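Local atomic coordinates of coat protein (Sulfolobus turreted icosahedral virus, PDB entry 2BBD), a protein that forms the capsid shell of an archaeal virus as its major coat protein, related in structure to capsid proteins of eukaryotic and bacterial viruses. Residues A96-G101 with V110-M115; I186-F191 with S307-Y312; Y211-V216 with S270-F275. One frame throughout, in Å; residues are numbered along the deposited sequence.

Interaction 1: residues A96-G101 with V110-M115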
loop_
_atom_site.group_PDB
_atom_site.type_symbol
_atom_site.label_atom_id
_atom_site.label_comp_id
_atom_site.label_asym_id
_atom_site.label_seq_id
_atom_site.Cartn_x
_atom_site.Cartn_y
_atom_site.Cartn_z
ATOM N N ALA A 96 4.186 -11.505 9.738
ATOM C CA ALA A 96 2.985 -12.005 9.079
ATOM C C ALA A 96 2.669 -13.417 9.559
ATOM O O ALA A 96 2.675 -14.357 8.786
ATOM C CB ALA A 96 3.173 -11.999 7.549
ATOM N N TYR A 97 2.394 -13.558 10.847
ATOM C CA TYR A 97 2.075 -14.859 11.411
ATOM C C TYR A 97 0.559 -15.006 11.520
ATOM O O TYR A 97 -0.147 -14.046 11.859
ATOM C CB TYR A 97 2.710 -15.005 12.793
ATOM C CG TYR A 97 4.214 -14.827 12.811
ATOM C CD1 TYR A 97 4.789 -13.554 12.896
ATOM C CD2 TYR A 97 5.065 -15.931 12.753
ATOM C CE1 TYR A 97 6.182 -13.392 12.925
ATOM C CE2 TYR A 97 6.454 -15.778 12.781
ATOM C CZ TYR A 97 7.003 -14.507 12.867
ATOM O OH TYR A 97 8.368 -14.363 12.890
ATOM N N PRO A 98 0.034 -16.200 11.194
ATOM C CA PRO A 98 0.796 -17.370 10.739
ATOM C C PRO A 98 1.013 -17.354 9.222
ATOM O O PRO A 98 0.243 -16.738 8.484
ATOM C CB PRO A 98 -0.089 -18.535 11.173
ATOM C CG PRO A 98 -1.452 -17.996 10.903
ATOM C CD PRO A 98 -1.367 -16.574 11.465
ATOM N N ALA A 99 2.062 -18.031 8.763
ATOM C CA ALA A 99 2.359 -18.101 7.340
ATOM C C ALA A 99 1.240 -18.855 6.635
ATOM O O ALA A 99 0.594 -19.725 7.218
ATOM C CB ALA A 99 3.699 -18.824 7.099
ATOM N N PRO A 100 1.001 -18.527 5.359
ATOM C CA PRO A 100 -0.040 -19.180 4.565
ATOM C C PRO A 100 0.195 -20.693 4.595
ATOM O O PRO A 100 1.332 -21.138 4.652
ATOM C CB PRO A 100 0.191 -18.615 3.166
ATOM C CG PRO A 100 0.894 -17.323 3.403
ATOM C CD PRO A 100 1.813 -17.623 4.527
ATOM N N GLY A 101 -0.870 -21.483 4.566
ATOM C CA GLY A 101 -0.700 -22.924 4.569
ATOM C C GLY A 101 -0.414 -23.530 5.929
ATOM O O GLY A 101 -0.235 -24.737 6.045
ATOM N N VAL A 110 -3.268 -21.188 16.649
ATOM C CA VAL A 110 -1.945 -20.702 16.281
ATOM C C VAL A 110 -1.865 -19.197 16.547
ATOM O O VAL A 110 -2.896 -18.508 16.635
ATOM C CB VAL A 110 -1.595 -21.010 14.779
ATOM C CG1 VAL A 110 -1.459 -22.524 14.575
ATOM C CG2 VAL A 110 -2.650 -20.441 13.847
ATOM N N ASN A 111 -0.643 -18.691 16.694
ATOM C CA ASN A 111 -0.444 -17.272 16.975
ATOM C C ASN A 111 -0.655 -16.412 15.735
ATOM O O ASN A 111 -0.250 -16.777 14.637
ATOM C CB ASN A 111 0.968 -17.022 17.522
ATOM C CG ASN A 111 1.303 -17.910 18.700
ATOM O OD1 ASN A 111 0.510 -18.042 19.632
ATOM N ND2 ASN A 111 2.494 -18.517 18.674
ATOM N N LEU A 112 -1.288 -15.260 15.929
ATOM C CA LEU A 112 -1.541 -14.323 14.845
ATOM C C LEU A 112 -0.800 -13.009 15.128
ATOM O O LEU A 112 -0.919 -12.439 16.222
ATOM C CB LEU A 112 -3.046 -14.063 14.725
ATOM C CG LEU A 112 -3.551 -12.959 13.790
ATOM C CD1 LEU A 112 -3.293 -13.310 12.314
ATOM C CD2 LEU A 112 -5.032 -12.788 14.040
ATOM N N ASN A 113 -0.031 -12.543 14.143
ATOM C CA ASN A 113 0.724 -11.296 14.263
ATOM C C ASN A 113 1.046 -10.770 12.868
ATOM O O ASN A 113 1.987 -11.226 12.211
ATOM C CB ASN A 113 2.014 -11.512 15.066
ATOM C CG ASN A 113 2.877 -10.249 15.151
ATOM O OD1 ASN A 113 2.423 -9.150 14.847
ATOM N ND2 ASN A 113 4.124 -10.411 15.573
ATOM N N VAL A 114 0.228 -9.817 12.428
ATOM C CA VAL A 114 0.347 -9.191 11.122
ATOM C C VAL A 114 0.585 -7.687 11.285
ATOM O O VAL A 114 -0.075 -7.020 12.090
ATOM C CB VAL A 114 -0.945 -9.402 10.304
ATOM C CG1 VAL A 114 -0.738 -8.946 8.855
ATOM C CG2 VAL A 114 -1.364 -10.877 10.365
HETATM N N MSE A 115 1.517 -7.153 10.509
HETATM C CA MSE A 115 1.834 -5.737 10.593
HETATM C C MSE A 115 1.729 -4.986 9.269
HETATM O O MSE A 115 1.994 -5.544 8.194
HETATM C CB MSE A 115 3.245 -5.556 11.152
HETATM C CG MSE A 115 3.584 -4.110 11.468
HETATM SE SE MSE A 115 5.415 -3.878 12.029
HETATM C CE MSE A 115 5.239 -4.349 13.896
#
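Y97 and N113 exchange two backbone hydrogen bonds, Y97 N to N113 O and N113 N to Y97 O, each 2.7 Å long, and this antiparallel pair is what ties the short strand 96-97 to residues 110-115. A96 adds an irregularity: its N lies 3.3 Å from N113 O at an angle too poor for a bond, and with A96 and Y97 both facing N113 the pairing is a classic beta bulge.

The tight part lies on the side of P98 and L112. A cis peptide bond precedes P98 and turns the chain out of the strand, while the proline ring lies against the other segment, its CD 3.4 Å from N111 O and 3.9 Å from L112 CD1. Having no N-H, proline suits a place where strand pairing ends. With CG anti to the backbone N (chi1 171°), L112 brings its CD1 branch to the bend, 3.3 Å from Y97 O. V110 CG2 meets P98 CG at 4.0 Å, the two side chains crossing at about a right angle.

The other sheet face is looser and open to solvent. There Y97 and N113 run side by side, ring and amide planes 20° apart, and touch lightly through Y97 CD1 and N113 CB, 4.1 Å apart. Polar-ended groups such as tyrosine and asparagine suit this exposed surface.

Strand 96-97 is the outermost strand of a five-stranded antiparallel sheet. Strand 108-123 separates it from strand 29-43, whose I41 also touches P98, and L112 packs on I146 and A148 of strand 145-158.

Interaction 2: residues I186-F191 with S307-Y312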
loop_
_atom_site.group_PDB
_atom_site.type_symbol
_atom_site.label_atom_id
_atom_site.label_comp_id
_atom_site.label_asym_id
_atom_site.label_seq_id
_atom_site.Cartn_x
_atom_site.Cartn_y
_atom_site.Cartn_z
ATOM N N ILE A 186 -2.780 5.038 -3.327
ATOM C CA ILE A 186 -4.077 4.507 -3.715
ATOM C C ILE A 186 -3.991 3.215 -4.521
ATOM O O ILE A 186 -3.142 3.076 -5.405
ATOM C CB ILE A 186 -4.846 5.536 -4.574
ATOM C CG1 ILE A 186 -4.810 6.921 -3.914
ATOM C CG2 ILE A 186 -6.269 5.063 -4.784
ATOM C CD1 ILE A 186 -5.541 7.008 -2.575
ATOM N N GLU A 187 -4.883 2.274 -4.220
ATOM C CA GLU A 187 -4.905 1.019 -4.952
ATOM C C GLU A 187 -6.055 1.066 -5.950
ATOM O O GLU A 187 -7.198 1.344 -5.584
ATOM C CB GLU A 187 -5.081 -0.175 -4.006
ATOM C CG GLU A 187 -4.745 -1.496 -4.674
ATOM C CD GLU A 187 -4.855 -2.687 -3.743
ATOM O OE1 GLU A 187 -4.041 -3.618 -3.879
ATOM O OE2 GLU A 187 -5.756 -2.705 -2.887
ATOM N N ILE A 188 -5.747 0.797 -7.215
ATOM C CA ILE A 188 -6.742 0.818 -8.278
ATOM C C ILE A 188 -6.786 -0.511 -9.013
ATOM O O ILE A 188 -5.781 -0.974 -9.558
ATOM C CB ILE A 188 -6.436 1.933 -9.295
ATOM C CG1 ILE A 188 -6.291 3.268 -8.564
ATOM C CG2 ILE A 188 -7.555 2.004 -10.336
ATOM C CD1 ILE A 188 -5.883 4.401 -9.468
ATOM N N PRO A 189 -7.963 -1.148 -9.034
ATOM C CA PRO A 189 -8.118 -2.436 -9.709
ATOM C C PRO A 189 -8.515 -2.299 -11.173
ATOM O O PRO A 189 -8.943 -1.236 -11.615
ATOM C CB PRO A 189 -9.214 -3.098 -8.898
ATOM C CG PRO A 189 -10.145 -1.927 -8.631
ATOM C CD PRO A 189 -9.180 -0.801 -8.270
ATOM N N THR A 190 -8.345 -3.388 -11.916
ATOM C CA THR A 190 -8.739 -3.467 -13.320
ATOM C C THR A 190 -9.182 -4.913 -13.495
ATOM O O THR A 190 -8.369 -5.843 -13.454
ATOM C CB THR A 190 -7.591 -3.186 -14.307
ATOM O OG1 THR A 190 -7.130 -1.834 -14.161
ATOM C CG2 THR A 190 -8.089 -3.387 -15.735
ATOM N N PHE A 191 -10.479 -5.099 -13.675
ATOM C CA PHE A 191 -11.027 -6.429 -13.817
ATOM C C PHE A 191 -11.079 -6.944 -15.248
ATOM O O PHE A 191 -11.079 -6.177 -16.209
ATOM C CB PHE A 191 -12.429 -6.468 -13.200
ATOM C CG PHE A 191 -12.479 -5.923 -11.795
ATOM C CD1 PHE A 191 -11.783 -6.546 -10.765
ATOM C CD2 PHE A 191 -13.193 -4.754 -11.512
ATOM C CE1 PHE A 191 -11.790 -6.010 -9.464
ATOM C CE2 PHE A 191 -13.206 -4.214 -10.223
ATOM C CZ PHE A 191 -12.503 -4.843 -9.200
ATOM N N SER A 307 -3.327 -2.601 -8.923
ATOM C CA SER A 307 -2.210 -1.678 -8.923
ATOM C C SER A 307 -2.239 -0.753 -7.702
ATOM O O SER A 307 -3.159 0.056 -7.533
ATOM C CB SER A 307 -2.240 -0.844 -10.201
ATOM O OG SER A 307 -1.210 0.116 -10.202
ATOM N N LEU A 308 -1.231 -0.888 -6.849
ATOM C CA LEU A 308 -1.120 -0.053 -5.659
ATOM C C LEU A 308 -0.051 0.996 -5.942
ATOM O O LEU A 308 1.148 0.686 -6.040
ATOM C CB LEU A 308 -0.742 -0.901 -4.441
ATOM C CG LEU A 308 -0.792 -0.212 -3.068
ATOM C CD1 LEU A 308 -0.784 -1.268 -1.972
ATOM C CD2 LEU A 308 0.381 0.727 -2.905
ATOM N N TYR A 309 -0.497 2.238 -6.078
ATOM C CA TYR A 309 0.393 3.359 -6.369
ATOM C C TYR A 309 0.968 4.086 -5.165
ATOM O O TYR A 309 0.238 4.686 -4.370
ATOM C CB TYR A 309 -0.339 4.376 -7.230
ATOM C CG TYR A 309 -0.671 3.870 -8.602
ATOM C CD1 TYR A 309 0.324 3.710 -9.560
ATOM C CD2 TYR A 309 -1.983 3.581 -8.953
ATOM C CE1 TYR A 309 0.013 3.283 -10.838
ATOM C CE2 TYR A 309 -2.305 3.152 -10.223
ATOM C CZ TYR A 309 -1.306 3.008 -11.162
ATOM O OH TYR A 309 -1.627 2.604 -12.430
ATOM N N VAL A 310 2.281 4.032 -5.024
ATOM C CA VAL A 310 2.906 4.750 -3.938
ATOM C C VAL A 310 3.301 6.096 -4.538
ATOM O O VAL A 310 4.362 6.227 -5.145
ATOM C CB VAL A 310 4.144 4.018 -3.404
ATOM C CG1 VAL A 310 4.787 4.842 -2.317
ATOM C CG2 VAL A 310 3.741 2.646 -2.851
ATOM N N SER A 311 2.418 7.079 -4.383
ATOM C CA SER A 311 2.630 8.422 -4.909
ATOM C C SER A 311 2.506 9.493 -3.816
ATOM O O SER A 311 2.120 9.203 -2.683
ATOM C CB SER A 311 1.599 8.720 -6.005
ATOM O OG SER A 311 1.667 7.780 -7.067
ATOM N N TYR A 312 2.844 10.731 -4.172
ATOM C CA TYR A 312 2.737 11.861 -3.256
ATOM C C TYR A 312 2.391 13.131 -4.030
ATOM O O TYR A 312 2.533 13.189 -5.253
ATOM C CB TYR A 312 4.026 12.067 -2.458
ATOM C CG TYR A 312 5.276 12.249 -3.286
ATOM C CD1 TYR A 312 6.000 11.146 -3.739
ATOM C CD2 TYR A 312 5.747 13.526 -3.601
ATOM C CE1 TYR A 312 7.158 11.304 -4.479
ATOM C CE2 TYR A 312 6.915 13.698 -4.346
ATOM C CZ TYR A 312 7.611 12.580 -4.783
ATOM O OH TYR A 312 8.751 12.726 -5.538
#
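Residues I186-I188 and S307-Y309 pair as antiparallel strands whose axes approach to 4.5 Å, with N-to-C directions 153° apart. I188 and S307 are linked by two hydrogen bonds: I188 N to S307 O is short and nearly straight (2.7 Å, 169°), and S307 N reaches I188 O at 3.0 Å. At the I186-Y309 pair, Y309 N gives a good bond to I186 O (2.9 Å), whereas the return bond from I186 N to Y309 O is weak.

I188, S307 and Y309 share one face. Beta-branched I188 favours an extended backbone, and its CD1 tip meets the tyrosine ring obliquely, 3.9 Å from Y309 CE2. Within the second strand S307 OG sits 3.0 Å above the plane of the Y309 ring, toward its rim; a serine is small enough to lie against that face, and its hydroxyl is hydrogen-bonded to Q214.

On the opposite face E187 and L308 form the non-hydrogen-bonded pair. E187 CG, anti to the backbone N (chi1 -165°), touches L308 CB at 4.1 Å with its aliphatic stem, while the carboxylate extends to Y217 and S78, which bond one oxygen each.

Strand 182-193 also runs parallel to strand 72-78 on its other side, placing this pair inside a mixed sheet, consistent with the double jelly-roll fold of this capsid-protein lineage.

Interaction 3: residues Y211-V216 with S270-F275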
loop_
_atom_site.group_PDB
_atom_site.type_symbol
_atom_site.label_atom_id
_atom_site.label_comp_id
_atom_site.label_asym_id
_atom_site.label_seq_id
_atom_site.Cartn_x
_atom_site.Cartn_y
_atom_site.Cartn_z
ATOM N N TYR A 211 4.473 9.976 -9.035
ATOM C CA TYR A 211 4.580 8.525 -8.847
ATOM C C TYR A 211 5.973 8.064 -8.454
ATOM O O TYR A 211 6.952 8.311 -9.160
ATOM C CB TYR A 211 4.151 7.803 -10.128
ATOM C CG TYR A 211 2.680 7.946 -10.437
ATOM C CD1 TYR A 211 1.784 6.912 -10.165
ATOM C CD2 TYR A 211 2.173 9.132 -10.974
ATOM C CE1 TYR A 211 0.422 7.055 -10.420
ATOM C CE2 TYR A 211 0.813 9.282 -11.232
ATOM C CZ TYR A 211 -0.053 8.242 -10.949
ATOM O OH TYR A 211 -1.401 8.402 -11.177
ATOM N N LYS A 212 6.062 7.388 -7.318
ATOM C CA LYS A 212 7.344 6.892 -6.855
ATOM C C LYS A 212 7.487 5.428 -7.269
ATOM O O LYS A 212 8.450 5.054 -7.933
ATOM C CB LYS A 212 7.453 7.043 -5.335
ATOM C CG LYS A 212 8.758 6.527 -4.766
ATOM C CD LYS A 212 8.840 6.762 -3.260
ATOM C CE LYS A 212 10.100 6.145 -2.681
ATOM N NZ LYS A 212 10.109 6.173 -1.187
ATOM N N ARG A 213 6.532 4.593 -6.881
ATOM C CA ARG A 213 6.599 3.192 -7.262
ATOM C C ARG A 213 5.219 2.576 -7.396
ATOM O O ARG A 213 4.249 3.033 -6.781
ATOM C CB ARG A 213 7.440 2.397 -6.262
ATOM C CG ARG A 213 6.861 2.311 -4.874
ATOM C CD ARG A 213 7.856 1.668 -3.939
ATOM N NE ARG A 213 9.132 2.374 -3.992
ATOM C CZ ARG A 213 10.001 2.424 -2.989
ATOM N NH1 ARG A 213 9.735 1.807 -1.844
ATOM N NH2 ARG A 213 11.135 3.102 -3.126
ATOM N N GLN A 214 5.137 1.542 -8.224
ATOM C CA GLN A 214 3.881 0.864 -8.467
ATOM C C GLN A 214 3.977 -0.617 -8.166
ATOM O O GLN A 214 4.850 -1.314 -8.701
ATOM C CB GLN A 214 3.472 1.053 -9.921
ATOM C CG GLN A 214 2.133 0.444 -10.284
ATOM C CD GLN A 214 1.927 0.379 -11.778
ATOM O OE1 GLN A 214 0.817 0.130 -12.261
ATOM N NE2 GLN A 214 3.004 0.592 -12.528
ATOM N N LEU A 215 3.089 -1.092 -7.299
ATOM C CA LEU A 215 3.038 -2.503 -6.960
ATOM C C LEU A 215 1.920 -3.099 -7.789
ATOM O O LEU A 215 0.787 -2.625 -7.753
ATOM C CB LEU A 215 2.729 -2.723 -5.478
ATOM C CG LEU A 215 2.257 -4.158 -5.165
ATOM C CD1 LEU A 215 3.343 -5.171 -5.552
ATOM C CD2 LEU A 215 1.902 -4.282 -3.681
ATOM N N VAL A 216 2.245 -4.131 -8.554
ATOM C CA VAL A 216 1.249 -4.779 -9.378
ATOM C C VAL A 216 1.180 -6.254 -9.056
ATOM O O VAL A 216 2.208 -6.925 -8.981
ATOM C CB VAL A 216 1.576 -4.659 -10.884
ATOM C CG1 VAL A 216 0.479 -5.352 -11.704
ATOM C CG2 VAL A 216 1.727 -3.191 -11.278
ATOM N N SER A 270 3.422 -11.019 -8.629
ATOM C CA SER A 270 3.576 -9.699 -8.028
ATOM C C SER A 270 4.919 -9.073 -8.385
ATOM O O SER A 270 5.937 -9.762 -8.417
ATOM C CB SER A 270 3.481 -9.803 -6.503
ATOM O OG SER A 270 4.588 -10.524 -5.978
ATOM N N ALA A 271 4.911 -7.768 -8.638
ATOM C CA ALA A 271 6.140 -7.044 -8.957
ATOM C C ALA A 271 6.008 -5.546 -8.679
ATOM O O ALA A 271 4.912 -4.981 -8.695
ATOM C CB ALA A 271 6.535 -7.283 -10.426
ATOM N N ILE A 272 7.140 -4.906 -8.407
ATOM C CA ILE A 272 7.162 -3.477 -8.147
ATOM C C ILE A 272 7.956 -2.722 -9.207
ATOM O O ILE A 272 9.045 -3.141 -9.606
ATOM C CB ILE A 272 7.778 -3.166 -6.782
ATOM C CG1 ILE A 272 6.851 -3.671 -5.663
ATOM C CG2 ILE A 272 8.032 -1.671 -6.669
ATOM C CD1 ILE A 272 7.435 -3.560 -4.267
ATOM N N ILE A 273 7.394 -1.608 -9.660
ATOM C CA ILE A 273 8.048 -0.758 -10.643
ATOM C C ILE A 273 8.525 0.513 -9.968
ATOM O O ILE A 273 7.715 1.378 -9.634
ATOM C CB ILE A 273 7.096 -0.311 -11.784
ATOM C CG1 ILE A 273 6.665 -1.506 -12.627
ATOM C CG2 ILE A 273 7.777 0.749 -12.637
ATOM C CD1 ILE A 273 5.555 -2.311 -12.000
ATOM N N ASP A 274 9.830 0.626 -9.750
ATOM C CA ASP A 274 10.376 1.840 -9.161
ATOM C C ASP A 274 10.658 2.768 -10.330
ATOM O O ASP A 274 11.641 2.599 -11.051
ATOM C CB ASP A 274 11.661 1.547 -8.383
ATOM C CG ASP A 274 11.401 0.777 -7.101
ATOM O OD1 ASP A 274 11.413 -0.468 -7.129
ATOM O OD2 ASP A 274 11.168 1.424 -6.064
ATOM N N PHE A 275 9.774 3.741 -10.516
ATOM C CA PHE A 275 9.879 4.689 -11.613
ATOM C C PHE A 275 11.218 5.404 -11.781
ATOM O O PHE A 275 11.672 5.583 -12.910
ATOM C CB PHE A 275 8.733 5.697 -11.518
ATOM C CG PHE A 275 7.369 5.064 -11.643
ATOM C CD1 PHE A 275 6.957 4.503 -12.848
ATOM C CD2 PHE A 275 6.511 4.995 -10.543
ATOM C CE1 PHE A 275 5.706 3.876 -12.964
ATOM C CE2 PHE A 275 5.265 4.374 -10.641
ATOM C CZ PHE A 275 4.860 3.811 -11.860
#
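R213 and D274 form a salt bridge, R213 NE to D274 OD2 at 3.1 Å, with the guanidinium and carboxylate planes 69° apart. The arginine's CG lies between backbone N and carbonyl carbon (chi1 65°) and its chain bends at chi3, bringing NE beside the carboxylate, the two side chains running the same way. The same face carries L215 and I272, whose CD1 and CG1 meet at 3.8 Å, as suits branched apolar side chains in a buried place.

On the face of Q214 and I273, the flat F275 ring lies against residues 211-214: its CE2 lies 3.6 Å from Y211 CB and its CZ 3.6 Å from Q214 CB. The Q214 amide, 20° from the ring plane, also approaches I273 CD1, and V216 CG2 meets that methyl at 4.0 Å.

The backbones make a regular antiparallel ladder, with two bonds in each of the Q214-I273 and V216-A271 pairs. Past the Q214-I273 pair, at the end away from V216, the F275 N to K212 O bond is longer, at 3.2 Å. On its other edge strand 210-219 pairs with strand 303-313, where K212 and R213 both face V310 in a classic beta bulge.

Further out, Y261 of helix 250-261 bonds D274 OD1, fixing the carboxylate whose other oxygen takes the arginine. The buried Q214 amide is satisfied at both ends, NE2 by Y233 and OE1 by S307. Together with helix 250-261, helix 79-89 covers the face of R213, L215, I272 and D274, through T89 on R213, I84 on L215 and Y88 on I272, and Y88 also bonds S270 OG.

In the fold
Interactions 2 and 3 are neighbours in one mixed sheet, their centres about 9 Å apart. Strands 182-193, 303-313, 210-219 and 270-284 lie in that order, and the backbone bonds of L308 with L215 and V310 with R213 join the two contacts. Along the chain, interaction 3 falls wholly between the two halves of interaction 2, so strands distant in sequence are brought side by side. Interaction 1 comes earlier; its centre is about 25 Å from each of the others, and its nearest atoms lie about 11 Å from interaction 2 and about 12 Å from interaction 3. Interactions 2 and 3 thus join inner and edge strands of one sheet, while interaction 1 closes the edge of a separate antiparallel sheet.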